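Pyocin-S2 (Pseudomonas aeruginosa, PDB 5ODW) kills sensitive bacteria by breaking down their chromosomal DNA and blocking lipid synthesis, this chain being its helix-rich N-terminal part. Local coordinates at residues A108-K113 / A177-T182; T49-Y54 / S139-Q144; G20-Q25 / A166-I171. All coordinates share one frame; numbering follows the deposited sequence.

Three contacts lie along an elongated, mostly helical N-terminal piece of the pyocin, outside the family's C-terminal nuclease domain, so none is at the catalytic site. Contacts 1 and 3 share helix 153-204; their centres are about 15 Å apart, their nearest atoms about 5 Å. Contact 3, about 2 Å from the chain's centre, sets loop 20-23 and the start of strand 24-26 against this helix, and contact 1 pairs it with helix 96-121. Contact 2 joins helices 47-70 and 133-148 on the opposite side of the chain's centre from contact 1, its centre about 37 and 23 Å from those of contacts 1 and 3. It alone is touched by the other protein chain, consistent with receptor binding.

Contact 1. Residues A108-K113 / A177-T182; sequences ALMDAK and AILKQT
Leu179 packs against Leu109, Met110 and Lys113 of helix 96-121. Its CD1 lies 3.8 Å from Met110 CA, so this methyl meets the backbone as well as the side chains of the opposing helix. Its other branch ends in CD2, 4.1 Å from Leu109 CD2, the two leucine side chains crossing at about a right angle. Met110 and Leu179 instead run past each other in opposite directions, with Met110 CG 3.8 Å from Leu179 CB. The aliphatic part of Lys113 closes the group, its CD 4.1 Å from Leu179 CD1.

The segment axes approach to 9.7 Å with their directions 157° apart, which defines a nearly antiparallel helix pair. Helix 72-86 adds a third element to this bundle: Leu109 also packs on Val80 and Leu83, and Lys113 NZ forms a long, weak ion pair with Glu79. No hydrogen bond joins the two segments, and the 249 Å² they bury together comes from van der Waals packing.

A second kind of contact sets thioether against backbone and lysine. The Met110 chain bends at its last torsion (chi3 -70°), which carries the methyl CE to 3.5 Å from Leu179 O. Here a carbon rather than a donor meets the carbonyl. The sulfur SD touches the methylene CD of Lys180 at 3.8 Å, and the two chains cross nearly perpendicularly; Lys180 is exposed and marks the outer margin of the contact.

One side-chain hydrogen bond lies within the 177-182 segment. Thr182 OG1 donates to Ile178 O at 3.0 Å, while Thr182 N reaches the same oxygen from the opposite face of the carbonyl plane, giving that acceptor two bonds from one residue.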
ATOM      1  N   ALA C 108      22.721   5.515  59.368  1.00 40.29           N
ATOM      2  CA  ALA C 108      23.540   5.393  58.159  1.00 40.06           C
ATOM      3  C   ALA C 108      22.766   4.658  57.104  1.00 45.82           C
ATOM      4  O   ALA C 108      22.824   5.056  55.930  1.00 46.71           O
ATOM      5  CB  ALA C 108      24.840   4.667  58.454  1.00 40.23           C
ATOM      6  N   LEU C 109      22.005   3.607  57.522  1.00 41.86           N
ATOM      7  CA  LEU C 109      21.158   2.819  56.626  1.00 41.51           C
ATOM      8  C   LEU C 109      20.000   3.666  56.139  1.00 49.58           C
ATOM      9  O   LEU C 109      19.734   3.678  54.941  1.00 49.42           O
ATOM     10  CB  LEU C 109      20.644   1.534  57.292  1.00 40.07           C
ATOM     11  CG  LEU C 109      19.992   0.505  56.356  1.00 43.19           C
ATOM     12  CD1 LEU C 109      20.974  -0.016  55.301  1.00 42.02           C
ATOM     13  CD2 LEU C 109      19.393  -0.645  57.150  1.00 45.49           C
ATOM     14  N   MET C 110      19.347   4.401  57.066  1.00 48.51           N
ATOM     15  CA  MET C 110      18.238   5.308  56.801  1.00 49.62           C
ATOM     16  C   MET C 110      18.643   6.340  55.751  1.00 55.37           C
ATOM     17  O   MET C 110      17.929   6.492  54.756  1.00 55.37           O
ATOM     18  CB  MET C 110      17.824   6.015  58.099  1.00 52.95           C
ATOM     19  CG  MET C 110      16.365   6.410  58.138  1.00 57.67           C
ATOM     20  SD  MET C 110      16.004   7.736  59.323  1.00 63.58           S
ATOM     21  CE  MET C 110      16.232   6.880  60.882  1.00 59.02           C
ATOM     22  N   ASP C 111      19.787   6.982  55.949  1.00 53.55           N
ATOM     23  CA  ASP C 111      20.284   7.984  55.018  1.00 55.16           C
ATOM     24  C   ASP C 111      20.575   7.398  53.639  1.00 57.57           C
ATOM     25  O   ASP C 111      20.312   8.034  52.624  1.00 56.83           O
ATOM     26  CB  ASP C 111      21.533   8.663  55.582  1.00 58.47           C
ATOM     27  CG  ASP C 111      21.218   9.595  56.733  1.00 71.59           C
ATOM     28  OD1 ASP C 111      20.027   9.760  57.059  1.00 72.06           O
ATOM     29  OD2 ASP C 111      22.161  10.167  57.312  1.00 79.43           O
ATOM     30  N   ALA C 112      21.133   6.192  53.607  1.00 52.13           N
ATOM     31  CA  ALA C 112      21.449   5.532  52.345  1.00 51.01           C
ATOM     32  C   ALA C 112      20.175   5.287  51.553  1.00 52.32           C
ATOM     33  O   ALA C 112      20.133   5.458  50.340  1.00 51.69           O
ATOM     34  CB  ALA C 112      22.168   4.221  52.608  1.00 50.88           C
ATOM     35  N   LYS C 113      19.139   4.873  52.265  1.00 47.07           N
ATOM     36  CA  LYS C 113      17.818   4.611  51.690  1.00 46.06           C
ATOM     37  C   LYS C 113      17.140   5.901  51.274  1.00 52.14           C
ATOM     38  O   LYS C 113      16.449   5.941  50.249  1.00 51.45           O
ATOM     39  CB  LYS C 113      16.945   3.793  52.654  1.00 46.04           C
ATOM     40  CG  LYS C 113      17.488   2.387  52.816  1.00 42.57           C
ATOM     41  CD  LYS C 113      16.547   1.417  53.473  1.00 47.40           C
ATOM     42  CE  LYS C 113      17.163   0.036  53.509  1.00 53.70           C
ATOM     43  NZ  LYS C 113      17.430  -0.485  52.141  1.00 60.24           N
ATOM     44  N   ALA C 177      10.422   4.667  57.390  1.00 46.87           N
ATOM     45  CA  ALA C 177       9.432   4.706  58.468  1.00 47.48           C
ATOM     46  C   ALA C 177       9.805   3.703  59.566  1.00 50.41           C
ATOM     47  O   ALA C 177       9.749   4.048  60.755  1.00 51.64           O
ATOM     48  CB  ALA C 177       8.049   4.392  57.920  1.00 48.86           C
ATOM     49  N   ILE C 178      10.226   2.481  59.159  1.00 44.20           N
ATOM     50  CA  ILE C 178      10.663   1.400  60.058  1.00 42.82           C
ATOM     51  C   ILE C 178      11.933   1.818  60.805  1.00 49.60           C
ATOM     52  O   ILE C 178      12.031   1.572  62.008  1.00 50.86           O
ATOM     53  CB  ILE C 178      10.847   0.017  59.337  1.00 43.18           C
ATOM     54  CG1 ILE C 178       9.536  -0.471  58.677  1.00 42.57           C
ATOM     55  CG2 ILE C 178      11.388  -1.016  60.315  1.00 42.55           C
ATOM     56  CD1 ILE C 178       9.630  -1.752  57.925  1.00 40.36           C
ATOM     57  N   LEU C 179      12.897   2.436  60.086  1.00 46.77           N
ATOM     58  CA  LEU C 179      14.170   2.878  60.653  1.00 47.03           C
ATOM     59  C   LEU C 179      14.018   4.096  61.552  1.00 53.97           C
ATOM     60  O   LEU C 179      14.775   4.204  62.506  1.00 54.86           O
ATOM     61  CB  LEU C 179      15.246   3.098  59.577  1.00 46.73           C
ATOM     62  CG  LEU C 179      15.764   1.831  58.887  1.00 50.63           C
ATOM     63  CD1 LEU C 179      16.320   2.138  57.511  1.00 50.21           C
ATOM     64  CD2 LEU C 179      16.791   1.115  59.743  1.00 53.52           C
ATOM     65  N   LYS C 180      13.035   4.990  61.279  1.00 51.43           N
ATOM     66  CA  LYS C 180      12.732   6.174  62.103  1.00 52.08           C
ATOM     67  C   LYS C 180      12.247   5.706  63.484  1.00 55.47           C
ATOM     68  O   LYS C 180      12.697   6.229  64.503  1.00 54.64           O
ATOM     69  CB  LYS C 180      11.656   7.051  61.428  1.00 55.13           C
ATOM     70  CG  LYS C 180      12.035   8.521  61.318  1.00 63.85           C
ATOM     71  CD  LYS C 180      12.460   8.896  59.896  1.00 70.89           C
ATOM     72  CE  LYS C 180      12.774  10.367  59.734  1.00 71.80           C
ATOM     73  NZ  LYS C 180      13.115  10.706  58.327  1.00 73.22           N
ATOM     74  N   GLN C 181      11.356   4.686  63.501  1.00 52.60           N
ATOM     75  CA  GLN C 181      10.804   4.076  64.713  1.00 52.79           C
ATOM     76  C   GLN C 181      11.876   3.283  65.455  1.00 55.35           C
ATOM     77  O   GLN C 181      11.904   3.335  66.687  1.00 56.14           O
ATOM     78  CB  GLN C 181       9.584   3.193  64.390  1.00 54.38           C
ATOM     79  CG  GLN C 181       8.872   2.642  65.639  1.00 58.34           C
ATOM     80  CD  GLN C 181       7.576   1.912  65.351  1.00 70.73           C
ATOM     81  OE1 GLN C 181       7.115   1.870  64.206  1.00 61.22           O
ATOM     82  NE2 GLN C 181       6.947   1.318  66.371  1.00 65.45           N
ATOM     83  N   THR C 182      12.766   2.572  64.713  1.00 49.33           N
ATOM     84  CA  THR C 182      13.881   1.824  65.302  1.00 48.11           C
ATOM     85  C   THR C 182      14.891   2.792  65.941  1.00 51.99           C
ATOM     86  O   THR C 182      15.305   2.557  67.076  1.00 51.09           O
ATOM     87  CB  THR C 182      14.488   0.832  64.309  1.00 53.46           C
ATOM     88  OG1 THR C 182      13.489  -0.127  63.960  1.00 54.90           O
ATOM     89  CG2 THR C 182      15.693   0.096  64.883  1.00 49.35           C
TER

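Contact 2. Residues T49-Y54 / S139-Q144; sequences TGMQEY and SMYQSQ
Tyr141 reaches across to Gly50, donating from OH to the backbone oxygen Gly50 O at 2.7 Å, and this bond lies in the tight, buried tyrosine side of the contact. The C=O...donor angle is 110° and the hydroxyl stands above the carbonyl plane rather than on a lone pair. Tyr54 N, continuing the helix, approaches Gly50 O from the opposite face, so two donors hold this oxygen. One face of the Tyr141 ring is covered by Tyr54, whose CD2 lies 3.5 Å from Tyr141 CD2 and sits toward the ring's rim. The Tyr54 and Tyr141 centroids are 4.7 Å apart with planes at 33°, an oblique aromatic pair. In Tyr54, CG is anti to the backbone N (chi1 -177°), which directs the ring past Tyr141; its OH is bonded to Ser137 and Arg58.

Met51, itself buried, links this side to a more open margin at Gln142. Met51 SD approaches the Tyr141 ring at its edge, 3.7 Å from Tyr141 CD2, in a Met-aromatic contact, and also lies 3.7 Å from Gln142 CB. Gln142 is partly exposed, and no hydrogen bond joins its amide to the opposing segment. Met51 and Gln142 each pack on an aromatic side chain of the other protein chain, making this margin part of the intermolecular interface.

The axes of the two segments are 10.7 Å apart at closest approach and nearly antiparallel. Helix 153-204 packs against both tyrosines: His159 meets Tyr141 edge-to-face, Leu156 also touches Tyr141, and Met160 touches Tyr54, making a three-helix junction with helices 47-70 and 133-148.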
ATOM      1  N   THR C  49       2.443 -11.597  21.158  1.00 26.87           N
ATOM      2  CA  THR C  49       3.590 -12.094  21.938  1.00 27.42           C
ATOM      3  C   THR C  49       4.116 -11.015  22.906  1.00 31.69           C
ATOM      4  O   THR C  49       4.582 -11.356  23.992  1.00 32.46           O
ATOM      5  CB  THR C  49       4.682 -12.711  21.040  1.00 32.86           C
ATOM      6  OG1 THR C  49       5.207 -11.713  20.174  1.00 42.45           O
ATOM      7  CG2 THR C  49       4.179 -13.895  20.212  1.00 25.08           C
ATOM      8  N   GLY C  50       3.962  -9.740  22.538  1.00 27.09           N
ATOM      9  CA  GLY C  50       4.347  -8.612  23.381  1.00 26.98           C
ATOM     10  C   GLY C  50       3.522  -8.524  24.647  1.00 29.62           C
ATOM     11  O   GLY C  50       4.055  -8.293  25.738  1.00 28.42           O
ATOM     12  N   MET C  51       2.209  -8.741  24.490  1.00 26.40           N
ATOM     13  CA  MET C  51       1.232  -8.739  25.570  1.00 26.95           C
ATOM     14  C   MET C  51       1.437  -9.947  26.484  1.00 34.05           C
ATOM     15  O   MET C  51       1.377  -9.804  27.712  1.00 32.86           O
ATOM     16  CB  MET C  51      -0.198  -8.668  25.003  1.00 29.09           C
ATOM     17  CG  MET C  51      -0.598  -7.266  24.452  1.00 32.60           C
ATOM     18  SD  MET C  51      -0.003  -5.750  25.307  1.00 36.94           S
ATOM     19  CE  MET C  51      -0.942  -5.816  26.831  1.00 34.68           C
ATOM     20  N   GLN C  52       1.745 -11.125  25.863  1.00 33.55           N
ATOM     21  CA  GLN C  52       2.064 -12.428  26.470  1.00 34.19           C
ATOM     22  C   GLN C  52       3.347 -12.313  27.317  1.00 39.07           C
ATOM     23  O   GLN C  52       3.385 -12.853  28.424  1.00 40.67           O
ATOM     24  CB  GLN C  52       2.258 -13.470  25.352  1.00 35.27           C
ATOM     25  CG  GLN C  52       2.498 -14.908  25.804  1.00 59.59           C
ATOM     26  CD  GLN C  52       3.160 -15.729  24.710  1.00 82.75           C
ATOM     27  OE1 GLN C  52       2.622 -15.895  23.598  1.00 72.26           O
ATOM     28  NE2 GLN C  52       4.354 -16.259  24.999  1.00 79.81           N
ATOM     29  N   GLU C  53       4.392 -11.623  26.802  1.00 34.01           N
ATOM     30  CA  GLU C  53       5.670 -11.434  27.498  1.00 33.36           C
ATOM     31  C   GLU C  53       5.535 -10.463  28.665  1.00 40.74           C
ATOM     32  O   GLU C  53       6.222 -10.629  29.681  1.00 42.41           O
ATOM     33  CB  GLU C  53       6.786 -10.985  26.536  1.00 33.30           C
ATOM     34  CG  GLU C  53       7.277 -12.050  25.563  1.00 36.14           C
ATOM     35  CD  GLU C  53       7.686 -13.363  26.195  1.00 69.64           C
ATOM     36  OE1 GLU C  53       8.671 -13.372  26.972  1.00 74.94           O
ATOM     37  OE2 GLU C  53       7.008 -14.384  25.931  1.00 67.53           O
ATOM     38  N   TYR C  54       4.640  -9.456  28.519  1.00 37.62           N
ATOM     39  CA  TYR C  54       4.340  -8.446  29.533  1.00 37.42           C
ATOM     40  C   TYR C  54       3.679  -9.100  30.724  1.00 43.15           C
ATOM     41  O   TYR C  54       4.127  -8.903  31.847  1.00 45.09           O
ATOM     42  CB  TYR C  54       3.434  -7.343  28.963  1.00 38.20           C
ATOM     43  CG  TYR C  54       3.144  -6.229  29.953  1.00 39.77           C
ATOM     44  CD1 TYR C  54       2.110  -6.347  30.879  1.00 41.87           C
ATOM     45  CD2 TYR C  54       3.910  -5.064  29.970  1.00 40.36           C
ATOM     46  CE1 TYR C  54       1.869  -5.354  31.820  1.00 41.47           C
ATOM     47  CE2 TYR C  54       3.657  -4.050  30.888  1.00 41.82           C
ATOM     48  CZ  TYR C  54       2.639  -4.204  31.815  1.00 48.02           C
ATOM     49  OH  TYR C  54       2.373  -3.216  32.723  1.00 48.06           O
ATOM     50  N   SER C 139      -1.929  -0.527  29.951  1.00 39.83           N
ATOM     51  CA  SER C 139      -2.645   0.244  28.934  1.00 40.33           C
ATOM     52  C   SER C 139      -1.724   1.062  28.023  1.00 43.25           C
ATOM     53  O   SER C 139      -1.923   1.117  26.816  1.00 43.95           O
ATOM     54  CB  SER C 139      -3.642   1.178  29.611  1.00 47.68           C
ATOM     55  OG  SER C 139      -4.187   0.570  30.766  1.00 62.68           O
ATOM     56  N   MET C 140      -0.729   1.702  28.630  1.00 38.22           N
ATOM     57  CA  MET C 140       0.297   2.518  27.956  1.00 36.97           C
ATOM     58  C   MET C 140       1.161   1.677  26.999  1.00 39.91           C
ATOM     59  O   MET C 140       1.410   2.103  25.869  1.00 39.31           O
ATOM     60  CB  MET C 140       1.186   3.187  29.018  1.00 39.81           C
ATOM     61  CG  MET C 140       2.187   4.171  28.465  1.00 43.48           C
ATOM     62  SD  MET C 140       3.444   4.614  29.682  1.00 48.29           S
ATOM     63  CE  MET C 140       4.666   5.358  28.612  1.00 44.72           C
ATOM     64  N   TYR C 141       1.622   0.496  27.473  1.00 35.85           N
ATOM     65  CA  TYR C 141       2.449  -0.468  26.744  1.00 34.39           C
ATOM     66  C   TYR C 141       1.755  -0.936  25.470  1.00 33.83           C
ATOM     67  O   TYR C 141       2.340  -0.869  24.387  1.00 32.91           O
ATOM     68  CB  TYR C 141       2.804  -1.653  27.666  1.00 36.44           C
ATOM     69  CG  TYR C 141       3.550  -2.813  27.031  1.00 39.03           C
ATOM     70  CD1 TYR C 141       4.928  -2.760  26.837  1.00 41.12           C
ATOM     71  CD2 TYR C 141       2.900  -4.013  26.747  1.00 39.73           C
ATOM     72  CE1 TYR C 141       5.629  -3.849  26.316  1.00 40.74           C
ATOM     73  CE2 TYR C 141       3.590  -5.107  26.232  1.00 40.31           C
ATOM     74  CZ  TYR C 141       4.958  -5.025  26.027  1.00 47.69           C
ATOM     75  OH  TYR C 141       5.643  -6.110  25.531  1.00 48.72           O
ATOM     76  N   GLN C 142       0.505  -1.377  25.598  1.00 28.70           N
ATOM     77  CA  GLN C 142      -0.294  -1.859  24.479  1.00 27.56           C
ATOM     78  C   GLN C 142      -0.516  -0.751  23.455  1.00 32.82           C
ATOM     79  O   GLN C 142      -0.466  -1.036  22.267  1.00 32.96           O
ATOM     80  CB  GLN C 142      -1.624  -2.445  24.970  1.00 29.23           C
ATOM     81  CG  GLN C 142      -2.360  -3.247  23.906  1.00 31.61           C
ATOM     82  CD  GLN C 142      -3.786  -3.534  24.264  1.00 39.99           C
ATOM     83  OE1 GLN C 142      -4.209  -4.690  24.342  1.00 37.60           O
ATOM     84  NE2 GLN C 142      -4.562  -2.488  24.486  1.00 32.43           N
ATOM     85  N   SER C 143      -0.704   0.512  23.912  1.00 30.13           N
ATOM     86  CA  SER C 143      -0.880   1.691  23.062  1.00 30.18           C
ATOM     87  C   SER C 143       0.395   1.958  22.275  1.00 37.08           C
ATOM     88  O   SER C 143       0.316   2.274  21.087  1.00 38.16           O
ATOM     89  CB  SER C 143      -1.212   2.910  23.901  1.00 34.12           C
ATOM     90  OG  SER C 143      -2.362   2.657  24.685  1.00 48.08           O
ATOM     91  N   GLN C 144       1.569   1.802  22.927  1.00 33.12           N
ATOM     92  CA  GLN C 144       2.887   1.969  22.314  1.00 31.92           C
ATOM     93  C   GLN C 144       3.142   0.909  21.251  1.00 35.52           C
ATOM     94  O   GLN C 144       3.645   1.258  20.192  1.00 35.67           O
ATOM     95  CB  GLN C 144       3.986   1.955  23.369  1.00 32.71           C
ATOM     96  CG  GLN C 144       4.089   3.268  24.102  1.00 31.34           C
ATOM     97  CD  GLN C 144       5.034   3.224  25.256  1.00 45.23           C
ATOM     98  OE1 GLN C 144       4.897   2.406  26.160  1.00 40.76           O
ATOM     99  NE2 GLN C 144       5.987   4.146  25.273  1.00 36.84           N
TER

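Contact 3. Residues G20-Q25 / A166-I171; sequences GRDIIQ and AYSADI
Ile23, Ile24 and Ile171 form the apolar centre, with two neighbouring residues of the 20-25 segment bearing on one isoleucine of helix 153-204. Ile23 CG2 lies 3.9 Å from Ile171 CG2, the side chains crossing at about a right angle. Ile24 meets the other branch, its CD1 being 4.1 Å from Ile171 CG1. Ile171 can take both because its branches diverge: CG1 stands beside the backbone N (chi1 -62°), whereas CG2 is anti to it. The same methyl of Ile24 touches the next turn back along the helix, with CD1 3.7 Å from Tyr167 CB.

Ile24 begins strand 24-26, which pairs with strand 12-14 in a small two-stranded antiparallel sheet. Backbone hydrogen bonds link Ile23 with His15 and Gln25 with Ile13; the contact therefore places the start of strand 24-26, and with it the small sheet, against helix 153-204. Leu68 and Leu72, from helices 47-70 and 72-86, extend the apolar surroundings of Ile171.

Toward the polar edge, Ser168 stands where the backbones come nearest, Ile24 CA and Ser168 CA being 5.6 Å apart. Its OG accepts a hydrogen bond from Ile24 N at 3.0 Å with an N-H...O angle of 160°, close to straight, and is also bonded to Ala164 O one turn earlier. That buried hydroxyl therefore ties strand to helix, while Ile23 CG2 packs against Ser168 OG at 3.5 Å. Outermost, the methylene CB of Asp22 rests 3.6 Å from Ser168 OG, and the Asp22 carboxylate makes a long, weak ion pair with Lys165.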
ATOM      1  N   GLY C  20      23.918  -0.409  46.243  1.00 98.88           N
ATOM      2  CA  GLY C  20      23.731   0.784  45.436  1.00 97.10           C
ATOM      3  C   GLY C  20      22.581   0.579  44.469  1.00 96.41           C
ATOM      4  O   GLY C  20      21.765   1.475  44.260  1.00 95.74           O
ATOM      5  N   ARG C  21      22.523  -0.612  43.879  1.00 89.13           N
ATOM      6  CA  ARG C  21      21.461  -0.972  42.959  1.00 86.19           C
ATOM      7  C   ARG C  21      20.132  -1.060  43.699  1.00 86.03           C
ATOM      8  O   ARG C  21      20.067  -1.526  44.833  1.00 86.82           O
ATOM      9  CB  ARG C  21      21.764  -2.317  42.302  1.00 84.80           C
ATOM     10  CG  ARG C  21      23.234  -2.547  42.003  1.00 93.41           C
ATOM     11  CD  ARG C  21      23.425  -3.694  41.026  1.00 98.42           C
ATOM     12  NE  ARG C  21      24.829  -3.886  40.677  1.00101.37           N
ATOM     13  CZ  ARG C  21      25.258  -4.700  39.717  1.00110.50           C
ATOM     14  NH1 ARG C  21      24.392  -5.399  39.000  1.00 90.22           N
ATOM     15  NH2 ARG C  21      26.555  -4.811  39.473  1.00 98.93           N
ATOM     16  N   ASP C  22      19.078  -0.613  43.033  1.00 77.57           N
ATOM     17  CA  ASP C  22      17.703  -0.621  43.563  1.00 75.12           C
ATOM     18  C   ASP C  22      17.316  -1.977  44.166  1.00 73.85           C
ATOM     19  O   ASP C  22      17.719  -3.001  43.611  1.00 72.37           O
ATOM     20  CB  ASP C  22      16.694  -0.212  42.474  1.00 76.28           C
ATOM     21  CG  ASP C  22      16.636   1.275  42.143  1.00 83.39           C
ATOM     22  OD1 ASP C  22      17.354   2.071  42.808  1.00 83.57           O
ATOM     23  OD2 ASP C  22      15.859   1.649  41.237  1.00 87.01           O
ATOM     24  N   ILE C  23      16.552  -1.982  45.306  1.00 67.78           N
ATOM     25  CA  ILE C  23      16.113  -3.198  46.027  1.00 66.33           C
ATOM     26  C   ILE C  23      15.482  -4.239  45.059  1.00 68.12           C
ATOM     27  O   ILE C  23      15.808  -5.423  45.150  1.00 67.54           O
ATOM     28  CB  ILE C  23      15.231  -2.889  47.275  1.00 69.18           C
ATOM     29  CG1 ILE C  23      15.212  -4.083  48.259  1.00 69.45           C
ATOM     30  CG2 ILE C  23      13.821  -2.405  46.919  1.00 69.09           C
ATOM     31  CD1 ILE C  23      15.110  -3.709  49.723  1.00 74.42           C
ATOM     32  N   ILE C  24      14.648  -3.771  44.104  1.00 62.86           N
ATOM     33  CA  ILE C  24      14.043  -4.585  43.057  1.00 61.26           C
ATOM     34  C   ILE C  24      14.675  -4.111  41.736  1.00 65.52           C
ATOM     35  O   ILE C  24      14.459  -2.967  41.326  1.00 65.79           O
ATOM     36  CB  ILE C  24      12.497  -4.480  43.075  1.00 63.63           C
ATOM     37  CG1 ILE C  24      11.929  -4.875  44.457  1.00 63.54           C
ATOM     38  CG2 ILE C  24      11.891  -5.347  41.959  1.00 64.01           C
ATOM     39  CD1 ILE C  24      10.682  -4.178  44.856  1.00 65.55           C
ATOM     40  N   GLN C  25      15.492  -4.980  41.106  1.00 61.48           N
ATOM     41  CA  GLN C  25      16.223  -4.673  39.872  1.00 60.84           C
ATOM     42  C   GLN C  25      15.749  -5.465  38.637  1.00 65.25           C
ATOM     43  O   GLN C  25      15.569  -6.680  38.730  1.00 65.75           O
ATOM     44  CB  GLN C  25      17.745  -4.880  40.096  1.00 61.87           C
ATOM     45  CG  GLN C  25      18.628  -4.453  38.921  1.00 70.40           C
ATOM     46  CD  GLN C  25      20.103  -4.503  39.214  1.00 92.88           C
ATOM     47  OE1 GLN C  25      20.525  -4.774  40.344  1.00 91.56           O
ATOM     48  NE2 GLN C  25      20.917  -4.327  38.178  1.00 81.51           N
ATOM     49  N   ALA C 166       9.706   2.034  40.632  1.00 37.62           N
ATOM     50  CA  ALA C 166       8.425   2.371  41.278  1.00 37.93           C
ATOM     51  C   ALA C 166       8.191   1.548  42.566  1.00 42.23           C
ATOM     52  O   ALA C 166       7.837   2.093  43.619  1.00 41.59           O
ATOM     53  CB  ALA C 166       7.286   2.137  40.294  1.00 38.22           C
ATOM     54  N   TYR C 167       8.393   0.232  42.456  1.00 39.93           N
ATOM     55  CA  TYR C 167       8.261  -0.708  43.551  1.00 40.81           C
ATOM     56  C   TYR C 167       9.414  -0.553  44.540  1.00 48.13           C
ATOM     57  O   TYR C 167       9.209  -0.811  45.724  1.00 50.26           O
ATOM     58  CB  TYR C 167       8.141  -2.161  43.030  1.00 41.23           C
ATOM     59  CG  TYR C 167       6.841  -2.480  42.313  1.00 42.13           C
ATOM     60  CD1 TYR C 167       5.643  -1.882  42.699  1.00 45.18           C
ATOM     61  CD2 TYR C 167       6.800  -3.415  41.286  1.00 41.75           C
ATOM     62  CE1 TYR C 167       4.447  -2.165  42.041  1.00 46.27           C
ATOM     63  CE2 TYR C 167       5.607  -3.712  40.624  1.00 42.65           C
ATOM     64  CZ  TYR C 167       4.435  -3.083  41.007  1.00 49.17           C
ATOM     65  OH  TYR C 167       3.257  -3.352  40.374  1.00 48.88           O
ATOM     66  N   SER C 168      10.620  -0.130  44.074  1.00 44.15           N
ATOM     67  CA  SER C 168      11.768   0.105  44.963  1.00 43.22           C
ATOM     68  C   SER C 168      11.507   1.361  45.785  1.00 49.47           C
ATOM     69  O   SER C 168      11.791   1.365  46.976  1.00 51.45           O
ATOM     70  CB  SER C 168      13.071   0.231  44.183  1.00 43.20           C
ATOM     71  OG  SER C 168      13.472  -1.048  43.726  1.00 45.00           O
ATOM     72  N   ALA C 169      10.889   2.386  45.176  1.00 45.19           N
ATOM     73  CA  ALA C 169      10.524   3.628  45.852  1.00 46.04           C
ATOM     74  C   ALA C 169       9.434   3.398  46.888  1.00 49.34           C
ATOM     75  O   ALA C 169       9.434   4.076  47.903  1.00 50.78           O
ATOM     76  CB  ALA C 169      10.065   4.666  44.840  1.00 47.76           C
ATOM     77  N   ASP C 170       8.515   2.457  46.647  1.00 44.88           N
ATOM     78  CA  ASP C 170       7.461   2.147  47.613  1.00 45.63           C
ATOM     79  C   ASP C 170       8.089   1.522  48.888  1.00 47.67           C
ATOM     80  O   ASP C 170       7.825   1.977  50.007  1.00 47.41           O
ATOM     81  CB  ASP C 170       6.386   1.227  46.979  1.00 47.75           C
ATOM     82  CG  ASP C 170       5.128   1.054  47.831  1.00 64.09           C
ATOM     83  OD1 ASP C 170       4.492   2.082  48.179  1.00 65.11           O
ATOM     84  OD2 ASP C 170       4.767  -0.109  48.133  1.00 73.60           O
ATOM     85  N   ILE C 171       8.957   0.519  48.684  1.00 42.97           N
ATOM     86  CA  ILE C 171       9.704  -0.210  49.705  1.00 42.96           C
ATOM     87  C   ILE C 171      10.608   0.756  50.518  1.00 48.37           C
ATOM     88  O   ILE C 171      10.453   0.833  51.737  1.00 48.70           O
ATOM     89  CB  ILE C 171      10.479  -1.410  49.058  1.00 44.89           C
ATOM     90  CG1 ILE C 171       9.530  -2.456  48.387  1.00 44.58           C
ATOM     91  CG2 ILE C 171      11.446  -2.075  50.037  1.00 45.31           C
ATOM     92  CD1 ILE C 171       8.371  -3.064  49.252  1.00 50.62           C
TER